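Local coordinates for YkuI protein (Bacillus subtilis, PDB 2BAS) that binds the second messenger cyclic di-GMP through its EAL domain and is probably a phosphodiesterase that cleaves it, at residues E82-K85 with L86-D89; D89-I92 with I93-L97; N112-A115 with N116-M119; L129-E132 with Y133-K136. All blocks are in the same frame, centred on the assembly; numbering follows the deposited sequence.

Interaction 1. Residues E82-K85 with L86-D89; sequences EEYK and LEVD
The ring of Y84 runs alongside the carboxylate of E87, both groups heading in one direction from the helix, with CD2 of Y84 3.9 Å from OE2 of E87. The two planes are 28° apart, and the oxygen meets the ring obliquely. E87 reaches this position because its CG stands anti to the backbone N (chi1 -171°) and the rest of the chain is extended. Next to E87 in the chain, L86 brings its CG 3.6 Å from the carbonyl O of E82, one turn back, which also accepts the backbone N of L86 at 2.9 Å in a nearly straight bond. V88 CG2 packs 3.4 Å from Y84 O; the bond from V88 N to the same oxygen is weak. All eight residues form the first turns of helix 82-100, which comes after the short helix 72-75 and leads to strand 108-112 in the barrel-like EAL domain. K85 O accepts from D89 N at 2.9 Å, while the side chain of K85 turns back along the chain: its NZ donates to the carbonyls of D77 and I80, in the loop just before the helix. V88 faces L32, F74 and F75, and L86 packs on L117 of helix 115-118.

Interaction 2. Residues D89-I92 with I93-L97; sequences DNRI and IRQAL
I93 sets its CD1 methyl beside the carboxylate of D89, 3.3 Å from OD2, the two side chains crossing obliquely one turn apart. CG1 of I93 stands beside its own backbone N (chi1 -58°), which carries the branch back over D89 and brings it within 3.2 Å of D89 O, the acceptor of the I93 N hydrogen bond. The same carboxylate oxygen, OD2, accepts from NE2 of Q113, so an apolar methyl and a polar donor share one carboxylate. On another flank R91 and Q95 meet at a slant, guanidinium and amide planes 51° apart: the contact is made by the aliphatic CG of R91, 3.4 Å from NE2 of Q95. Their polar ends go separately, R91 NH2 into a salt bridge with D36 and Q95 NE2 to the carbonyl of V38. R94 runs extended past N90, CG of R94 lying 3.3 Å from O of N90, and takes its guanidinium on to a salt bridge with E132. The backbone repeats the i to i+4 bonds of an alpha helix, R94 N to N90 O at 3.2 Å among them. This middle of helix 82-100 is wedged between strand 38-47, on which I92 and A96 pack, and helix 124-135, met by I93, R94 and L97.

Interaction 3. Residues N112-A115 with N116-M119; sequences NQDA and NLLM
D114 turns its carboxylate trans to its own amide nitrogen (chi1 -167°) while N116 keeps CG beside its backbone N (chi1 -52°), and the two polar groups converge over the start of helix 115-118. OD1 of D114 accepts from N116 N at 3.4 Å, a weak bond but a true N-cap, since D114 immediately precedes the helix. The same oxygen has N116 ND2 3.5 Å away, the carboxylate and amide planes 69° apart. The other oxygen, OD2, rests 3.6 Å from CG of L117, so the cap also lies against the aliphatic side of the first turn. Replacing D114 with an alanine would probably leave the backbone N-H of N116 without its capping acceptor and uncover that flank of L117. Backbone bonds then close the turn, L118 N to D114 O and M119 N to A115 O, both at 2.9 Å; M119 is a selenomethionine. The side-chain amide of N116 makes weak hydrogen bonds, OD1 from E153 N and ND2 to N151 O. The short helix follows strand 108-112: the backbone of Q113 is hydrogen-bonded to that of E146 in strand 143-147, A115 and L118 lean on I147, L117 packs against helix 82-100, and L118 and M119 meet M162 of helix 156-167.

Interaction 4. Residues L129-E132 with Y133-K136; sequences LLKE and YEAK
E132 and K136 extend alongside each other and join through a salt bridge in which NZ of K136 stands 3.2 Å from OE2 of E132. The hydrogen bond within it is weak. K136 is extended from CG onward, and its CG brushes the carbonyl O of E132 at 3.3 Å before the chain runs on to the carboxylate. Y133 also runs beside E132, ring and carboxylate planes 29° apart, with CE1 of Y133 4.1 Å from CD of E132. The ring of Y133 also takes CD1 of L129, 3.7 Å from CE1, and the carbonyl O of L129 comes to the edge of the ring in its plane, 3.5 Å from CD1 of Y133. K131 and E134 form a further pair, their side chains running alongside each other; NZ of K131 and OE1 of E134 are 4.5 Å apart, too far for a salt bridge though of opposite charge.

Backbone bonds set these positions over the last turns of helix 124-135, A135 N to K131 O at 3.0 Å being one, whereas K136 N to E132 O is weak where the helix gives way to loop. Further out, the OH of Y133 bonds to D98, and the ring packs on R94 and L97 of helix 82-100. OE1 of E132 is the mate of R94 across the helix pair; an alanine at E132 would probably leave both the guanidinium of R94 and the amine of K136 without their anion. With a cation at each oxygen, the carboxylate of E132 is likely to be favoured in its charged form.

Overall arrangement
Interactions 1 and 2 are consecutive parts of helix 82-100, sharing D89, with centres about 11 Å apart. Interaction 3 meets them from helix 115-118 and the residues before it: L117 packs on the first turns, and Q113 contacts D89 and I93. Interaction 4 lies on helix 124-135 and is tied to interaction 2 by the R94-E132 salt bridge and by L97 on Y133, but does not touch interactions 1 or 3. All four are partly buried; interactions 2 and 3 have no exposed residue in contact, whereas 1 and 4 set buried residues such as V88 and Y133 beside exposed, mainly charged ones. Only interaction 3 contains a helix cap; only interaction 4 has a salt bridge between its own segments.

Interaction 1. Residues E82-K85 with L86-D89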
loop_
_atom_site.group_PDB
_atom_site.type_symbol
_atom_site.label_atom_id
_atom_site.label_comp_id
_atom_site.label_asym_id
_atom_site.label_seq_id
_atom_site.Cartn_x
_atom_site.Cartn_y
_atom_site.Cartn_z
ATOM N N GLU A 82 22.533 -25.044 -17.135
ATOM C CA GLU A 82 21.748 -24.056 -17.867
ATOM C C GLU A 82 21.793 -24.272 -19.363
ATOM O O GLU A 82 20.798 -24.037 -20.041
ATOM C CB GLU A 82 22.186 -22.635 -17.517
ATOM C CG GLU A 82 22.202 -22.341 -16.016
ATOM C CD GLU A 82 23.445 -22.884 -15.336
ATOM O OE1 GLU A 82 24.561 -22.597 -15.828
ATOM O OE2 GLU A 82 23.305 -23.599 -14.316
ATOM N N GLU A 83 22.943 -24.720 -19.870
ATOM C CA GLU A 83 23.095 -25.087 -21.279
ATOM C C GLU A 83 21.818 -25.748 -21.764
ATOM O O GLU A 83 21.221 -25.340 -22.758
ATOM C CB GLU A 83 24.216 -26.113 -21.467
ATOM C CG GLU A 83 25.565 -25.785 -20.860
ATOM C CD GLU A 83 26.562 -26.925 -21.053
ATOM O OE1 GLU A 83 26.515 -27.600 -22.112
ATOM O OE2 GLU A 83 27.394 -27.153 -20.146
ATOM N N TYR A 84 21.410 -26.773 -21.017
ATOM C CA TYR A 84 20.308 -27.652 -21.379
ATOM C C TYR A 84 18.921 -27.066 -21.160
ATOM O O TYR A 84 18.004 -27.363 -21.927
ATOM C CB TYR A 84 20.473 -29.010 -20.686
ATOM C CG TYR A 84 21.734 -29.729 -21.127
ATOM C CD1 TYR A 84 22.860 -29.786 -20.304
ATOM C CD2 TYR A 84 21.809 -30.328 -22.384
ATOM C CE1 TYR A 84 24.024 -30.449 -20.716
ATOM C CE2 TYR A 84 22.960 -30.986 -22.806
ATOM C CZ TYR A 84 24.061 -31.042 -21.970
ATOM O OH TYR A 84 25.186 -31.682 -22.409
ATOM N N LYS A 85 18.766 -26.232 -20.135
ATOM C CA LYS A 85 17.490 -25.564 -19.900
ATOM C C LYS A 85 17.226 -24.559 -21.019
ATOM O O LYS A 85 16.103 -24.466 -21.537
ATOM C CB LYS A 85 17.450 -24.869 -18.538
ATOM C CG LYS A 85 17.416 -25.799 -17.333
ATOM C CD LYS A 85 16.830 -25.072 -16.130
ATOM C CE LYS A 85 16.867 -25.912 -14.859
ATOM N NZ LYS A 85 17.971 -25.515 -13.949
ATOM N N LEU A 86 18.271 -23.825 -21.400
ATOM C CA LEU A 86 18.181 -22.850 -22.487
ATOM C C LEU A 86 17.899 -23.516 -23.836
ATOM O O LEU A 86 17.136 -22.975 -24.630
ATOM C CB LEU A 86 19.435 -21.959 -22.561
ATOM C CG LEU A 86 19.624 -20.910 -21.451
ATOM C CD1 LEU A 86 21.035 -20.309 -21.489
ATOM C CD2 LEU A 86 18.555 -19.802 -21.482
ATOM N N GLU A 87 18.500 -24.680 -24.083
ATOM C CA GLU A 87 18.225 -25.439 -25.310
ATOM C C GLU A 87 16.736 -25.791 -25.478
ATOM O O GLU A 87 16.178 -25.684 -26.574
ATOM C CB GLU A 87 19.076 -26.712 -25.369
ATOM C CG GLU A 87 19.011 -27.456 -26.709
ATOM C CD GLU A 87 19.907 -28.690 -26.765
ATOM O OE1 GLU A 87 19.848 -29.422 -27.781
ATOM O OE2 GLU A 87 20.676 -28.932 -25.807
ATOM N N VAL A 88 16.111 -26.225 -24.394
ATOM C CA VAL A 88 14.701 -26.562 -24.412
ATOM C C VAL A 88 13.864 -25.280 -24.519
ATOM O O VAL A 88 12.972 -25.181 -25.358
ATOM C CB VAL A 88 14.313 -27.387 -23.165
ATOM C CG1 VAL A 88 12.810 -27.666 -23.130
ATOM C CG2 VAL A 88 15.094 -28.692 -23.135
ATOM N N ASP A 89 14.174 -24.300 -23.678
ATOM C CA ASP A 89 13.458 -23.027 -23.667
ATOM C C ASP A 89 13.409 -22.379 -25.049
ATOM O O ASP A 89 12.346 -21.967 -25.506
ATOM C CB ASP A 89 14.099 -22.079 -22.658
ATOM C CG ASP A 89 13.255 -20.856 -22.380
ATOM O OD1 ASP A 89 12.027 -21.008 -22.124
ATOM O OD2 ASP A 89 13.838 -19.740 -22.405
#

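Interaction 2. Residues D89-I92 with I93-L97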
loop_
_atom_site.group_PDB
_atom_site.type_symbol
_atom_site.label_atom_id
_atom_site.label_comp_id
_atom_site.label_asym_id
_atom_site.label_seq_id
_atom_site.Cartn_x
_atom_site.Cartn_y
_atom_site.Cartn_z
ATOM N N ASP A 89 14.174 -24.300 -23.678
ATOM C CA ASP A 89 13.458 -23.027 -23.667
ATOM C C ASP A 89 13.409 -22.379 -25.049
ATOM O O ASP A 89 12.346 -21.967 -25.506
ATOM C CB ASP A 89 14.099 -22.079 -22.658
ATOM C CG ASP A 89 13.255 -20.856 -22.380
ATOM O OD1 ASP A 89 12.027 -21.008 -22.124
ATOM O OD2 ASP A 89 13.838 -19.740 -22.405
ATOM N N ASN A 90 14.555 -22.319 -25.718
ATOM C CA ASN A 90 14.644 -21.786 -27.076
ATOM C C ASN A 90 13.751 -22.507 -28.097
ATOM O O ASN A 90 13.133 -21.867 -28.952
ATOM C CB ASN A 90 16.107 -21.727 -27.548
ATOM C CG ASN A 90 16.918 -20.624 -26.840
ATOM O OD1 ASN A 90 16.365 -19.646 -26.330
ATOM N ND2 ASN A 90 18.236 -20.785 -26.818
ATOM N N ARG A 91 13.664 -23.828 -28.002
ATOM C CA ARG A 91 12.798 -24.576 -28.902
ATOM C C ARG A 91 11.342 -24.148 -28.702
ATOM O O ARG A 91 10.662 -23.770 -29.658
ATOM C CB ARG A 91 12.982 -26.093 -28.734
ATOM C CG ARG A 91 12.234 -26.961 -29.766
ATOM C CD ARG A 91 12.839 -26.862 -31.164
ATOM N NE ARG A 91 14.106 -27.578 -31.238
ATOM C CZ ARG A 91 14.243 -28.823 -31.692
ATOM N NH1 ARG A 91 15.442 -29.392 -31.711
ATOM N NH2 ARG A 91 13.190 -29.502 -32.128
ATOM N N ILE A 92 10.881 -24.167 -27.459
ATOM C CA ILE A 92 9.511 -23.768 -27.151
ATOM C C ILE A 92 9.169 -22.363 -27.653
ATOM O O ILE A 92 8.179 -22.196 -28.362
ATOM C CB ILE A 92 9.223 -23.845 -25.642
ATOM C CG1 ILE A 92 9.378 -25.277 -25.140
ATOM C CG2 ILE A 92 7.821 -23.313 -25.321
ATOM C CD1 ILE A 92 9.525 -25.341 -23.623
ATOM N N ILE A 93 9.981 -21.368 -27.280
ATOM C CA ILE A 93 9.748 -19.963 -27.652
ATOM C C ILE A 93 9.604 -19.762 -29.158
ATOM O O ILE A 93 8.649 -19.128 -29.617
ATOM C CB ILE A 93 10.861 -19.025 -27.127
ATOM C CG1 ILE A 93 10.988 -19.126 -25.606
ATOM C CG2 ILE A 93 10.564 -17.580 -27.501
ATOM C CD1 ILE A 93 12.299 -18.564 -25.050
ATOM N N ARG A 94 10.554 -20.305 -29.917
ATOM C CA ARG A 94 10.547 -20.194 -31.373
ATOM C C ARG A 94 9.301 -20.795 -32.025
ATOM O O ARG A 94 8.717 -20.184 -32.922
ATOM C CB ARG A 94 11.819 -20.791 -31.966
ATOM C CG ARG A 94 13.046 -19.951 -31.688
ATOM C CD ARG A 94 14.328 -20.651 -32.117
ATOM N NE ARG A 94 15.476 -19.864 -31.680
ATOM C CZ ARG A 94 16.028 -18.870 -32.375
ATOM N NH1 ARG A 94 15.563 -18.531 -33.576
ATOM N NH2 ARG A 94 17.061 -18.210 -31.861
ATOM N N GLN A 95 8.884 -21.974 -31.577
ATOM C CA GLN A 95 7.653 -22.563 -32.085
ATOM C C GLN A 95 6.472 -21.655 -31.807
ATOM O O GLN A 95 5.599 -21.486 -32.660
ATOM C CB GLN A 95 7.388 -23.914 -31.443
ATOM C CG GLN A 95 8.262 -25.031 -31.948
ATOM C CD GLN A 95 7.935 -26.336 -31.274
ATOM O OE1 GLN A 95 6.805 -26.825 -31.348
ATOM N NE2 GLN A 95 8.924 -26.916 -30.611
ATOM N N ALA A 96 6.451 -21.073 -30.611
ATOM C CA ALA A 96 5.350 -20.233 -30.195
ATOM C C ALA A 96 5.285 -18.936 -30.985
ATOM O O ALA A 96 4.205 -18.546 -31.434
ATOM C CB ALA A 96 5.423 -19.954 -28.709
ATOM N N LEU A 97 6.421 -18.264 -31.158
ATOM C CA LEU A 97 6.430 -17.013 -31.916
ATOM C C LEU A 97 6.093 -17.292 -33.382
ATOM O O LEU A 97 5.555 -16.428 -34.075
ATOM C CB LEU A 97 7.749 -16.243 -31.768
ATOM C CG LEU A 97 8.176 -15.757 -30.374
ATOM C CD1 LEU A 97 9.346 -14.801 -30.463
ATOM C CD2 LEU A 97 7.043 -15.098 -29.601
#

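Interaction 3. Residues N112-A115 with N116-M119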
loop_
_atom_site.group_PDB
_atom_site.type_symbol
_atom_site.label_atom_id
_atom_site.label_comp_id
_atom_site.label_asym_id
_atom_site.label_seq_id
_atom_site.Cartn_x
_atom_site.Cartn_y
_atom_site.Cartn_z
ATOM N N ASN A 112 7.167 -16.232 -19.359
ATOM C CA ASN A 112 7.749 -16.294 -18.014
ATOM C C ASN A 112 9.191 -16.756 -18.087
ATOM O O ASN A 112 9.465 -17.930 -18.333
ATOM C CB ASN A 112 6.946 -17.258 -17.142
ATOM C CG ASN A 112 7.340 -17.206 -15.678
ATOM O OD1 ASN A 112 8.160 -16.382 -15.256
ATOM N ND2 ASN A 112 6.744 -18.093 -14.886
ATOM N N GLN A 113 10.110 -15.829 -17.856
ATOM C CA GLN A 113 11.525 -16.104 -18.034
ATOM C C GLN A 113 12.277 -16.047 -16.729
ATOM O O GLN A 113 12.110 -15.115 -15.954
ATOM C CB GLN A 113 12.118 -15.118 -19.034
ATOM C CG GLN A 113 11.622 -15.352 -20.441
ATOM C CD GLN A 113 12.378 -16.466 -21.127
ATOM O OE1 GLN A 113 13.594 -16.378 -21.304
ATOM N NE2 GLN A 113 11.666 -17.518 -21.524
ATOM N N ASP A 114 13.096 -17.069 -16.506
ATOM C CA ASP A 114 13.933 -17.201 -15.319
ATOM C C ASP A 114 15.009 -16.109 -15.322
ATOM O O ASP A 114 15.803 -16.011 -16.253
ATOM C CB ASP A 114 14.565 -18.599 -15.321
ATOM C CG ASP A 114 15.217 -18.978 -13.993
ATOM O OD1 ASP A 114 15.321 -18.117 -13.081
ATOM O OD2 ASP A 114 15.638 -20.160 -13.876
ATOM N N ALA A 115 15.006 -15.279 -14.285
ATOM C CA ALA A 115 15.938 -14.163 -14.169
ATOM C C ALA A 115 17.407 -14.608 -14.166
ATOM O O ALA A 115 18.258 -13.953 -14.775
ATOM C CB ALA A 115 15.630 -13.358 -12.931
ATOM N N ASN A 116 17.700 -15.714 -13.482
ATOM C CA ASN A 116 19.059 -16.247 -13.431
ATOM C C ASN A 116 19.550 -16.707 -14.807
ATOM O O ASN A 116 20.676 -16.395 -15.194
ATOM C CB ASN A 116 19.171 -17.396 -12.418
ATOM C CG ASN A 116 18.637 -17.029 -11.039
ATOM O OD1 ASN A 116 19.027 -16.017 -10.442
ATOM N ND2 ASN A 116 17.745 -17.871 -10.519
ATOM N N LEU A 117 18.711 -17.442 -15.541
ATOM C CA LEU A 117 19.056 -17.877 -16.905
ATOM C C LEU A 117 19.251 -16.683 -17.817
ATOM O O LEU A 117 20.170 -16.655 -18.638
ATOM C CB LEU A 117 17.989 -18.797 -17.504
ATOM C CG LEU A 117 17.706 -20.138 -16.824
ATOM C CD1 LEU A 117 16.669 -20.906 -17.622
ATOM C CD2 LEU A 117 18.974 -20.970 -16.659
ATOM N N LEU A 118 18.383 -15.694 -17.644
ATOM C CA LEU A 118 18.393 -14.485 -18.434
ATOM C C LEU A 118 19.674 -13.681 -18.206
ATOM O O LEU A 118 20.296 -13.194 -19.149
ATOM C CB LEU A 118 17.155 -13.659 -18.083
ATOM C CG LEU A 118 16.637 -12.615 -19.074
ATOM C CD1 LEU A 118 16.239 -13.251 -20.390
ATOM C CD2 LEU A 118 15.452 -11.889 -18.466
HETATM N N MSE A 119 20.085 -13.586 -16.947
HETATM C CA MSE A 119 21.201 -12.732 -16.563
HETATM C C MSE A 119 22.585 -13.347 -16.809
HETATM O O MSE A 119 23.598 -12.700 -16.546
HETATM C CB MSE A 119 21.049 -12.313 -15.100
HETATM C CG MSE A 119 21.685 -10.969 -14.779
HETATM SE SE MSE A 119 20.827 -9.486 -15.741
HETATM C CE MSE A 119 22.226 -8.184 -15.590
#

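Interaction 4. Residues L129-E132 with Y133-K136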
loop_
_atom_site.group_PDB
_atom_site.type_symbol
_atom_site.label_atom_id
_atom_site.label_comp_id
_atom_site.label_asym_id
_atom_site.label_seq_id
_atom_site.Cartn_x
_atom_site.Cartn_y
_atom_site.Cartn_z
ATOM N N LEU A 129 17.107 -12.953 -29.827
ATOM C CA LEU A 129 16.003 -13.814 -30.254
ATOM C C LEU A 129 14.753 -12.997 -30.523
ATOM O O LEU A 129 14.032 -13.280 -31.477
ATOM C CB LEU A 129 15.695 -14.910 -29.226
ATOM C CG LEU A 129 14.435 -15.765 -29.441
ATOM C CD1 LEU A 129 14.395 -16.376 -30.841
ATOM C CD2 LEU A 129 14.353 -16.855 -28.409
ATOM N N LEU A 130 14.501 -11.989 -29.689
ATOM C CA LEU A 130 13.325 -11.139 -29.863
ATOM C C LEU A 130 13.409 -10.298 -31.137
ATOM O O LEU A 130 12.423 -10.175 -31.868
ATOM C CB LEU A 130 13.088 -10.253 -28.634
ATOM C CG LEU A 130 12.641 -10.935 -27.333
ATOM C CD1 LEU A 130 12.473 -9.903 -26.215
ATOM C CD2 LEU A 130 11.355 -11.747 -27.504
ATOM N N LYS A 131 14.592 -9.747 -31.402
ATOM C CA LYS A 131 14.839 -8.902 -32.576
ATOM C C LYS A 131 14.660 -9.625 -33.913
ATOM O O LYS A 131 14.313 -9.005 -34.917
ATOM C CB LYS A 131 16.234 -8.266 -32.492
ATOM C CG LYS A 131 16.337 -7.120 -31.469
ATOM C CD LYS A 131 17.786 -6.695 -31.245
ATOM C CE LYS A 131 17.886 -5.402 -30.459
ATOM N NZ LYS A 131 17.440 -4.238 -31.271
ATOM N N GLU A 132 14.900 -10.936 -33.917
ATOM C CA GLU A 132 14.741 -11.763 -35.117
ATOM C C GLU A 132 13.269 -11.839 -35.529
ATOM O O GLU A 132 12.943 -11.828 -36.719
ATOM C CB GLU A 132 15.291 -13.171 -34.872
ATOM C CG GLU A 132 15.152 -14.122 -36.058
ATOM C CD GLU A 132 15.265 -15.590 -35.663
ATOM O OE1 GLU A 132 15.861 -15.889 -34.600
ATOM O OE2 GLU A 132 14.754 -16.447 -36.424
ATOM N N TYR A 133 12.389 -11.924 -34.536
ATOM C CA TYR A 133 10.957 -11.973 -34.794
ATOM C C TYR A 133 10.373 -10.584 -34.977
ATOM O O TYR A 133 9.262 -10.433 -35.489
ATOM C CB TYR A 133 10.229 -12.800 -33.739
ATOM C CG TYR A 133 10.493 -14.279 -33.923
ATOM C CD1 TYR A 133 11.584 -14.902 -33.305
ATOM C CD2 TYR A 133 9.677 -15.050 -34.755
ATOM C CE1 TYR A 133 11.839 -16.264 -33.493
ATOM C CE2 TYR A 133 9.924 -16.409 -34.952
ATOM C CZ TYR A 133 11.005 -17.011 -34.320
ATOM O OH TYR A 133 11.238 -18.353 -34.511
ATOM N N GLU A 134 11.145 -9.574 -34.576
ATOM C CA GLU A 134 10.839 -8.178 -34.879
ATOM C C GLU A 134 11.040 -8.013 -36.386
ATOM O O GLU A 134 10.262 -7.335 -37.057
ATOM C CB GLU A 134 11.767 -7.239 -34.091
ATOM C CG GLU A 134 11.471 -5.731 -34.226
ATOM C CD GLU A 134 12.636 -4.837 -33.775
ATOM O OE1 GLU A 134 13.726 -5.368 -33.463
ATOM O OE2 GLU A 134 12.464 -3.598 -33.743
ATOM N N ALA A 135 12.080 -8.671 -36.900
ATOM C CA ALA A 135 12.406 -8.680 -38.322
ATOM C C ALA A 135 11.374 -9.449 -39.151
ATOM O O ALA A 135 11.217 -9.191 -40.341
ATOM C CB ALA A 135 13.801 -9.253 -38.539
ATOM N N LYS A 136 10.677 -10.392 -38.519
ATOM C CA LYS A 136 9.649 -11.185 -39.204
ATOM C C LYS A 136 8.259 -10.549 -39.092
ATOM O O LYS A 136 7.293 -11.049 -39.673
ATOM C CB LYS A 136 9.637 -12.627 -38.685
ATOM C CG LYS A 136 10.958 -13.341 -38.859
ATOM C CD LYS A 136 10.946 -14.730 -38.256
ATOM C CE LYS A 136 12.214 -15.479 -38.661
ATOM N NZ LYS A 136 12.175 -16.925 -38.304
#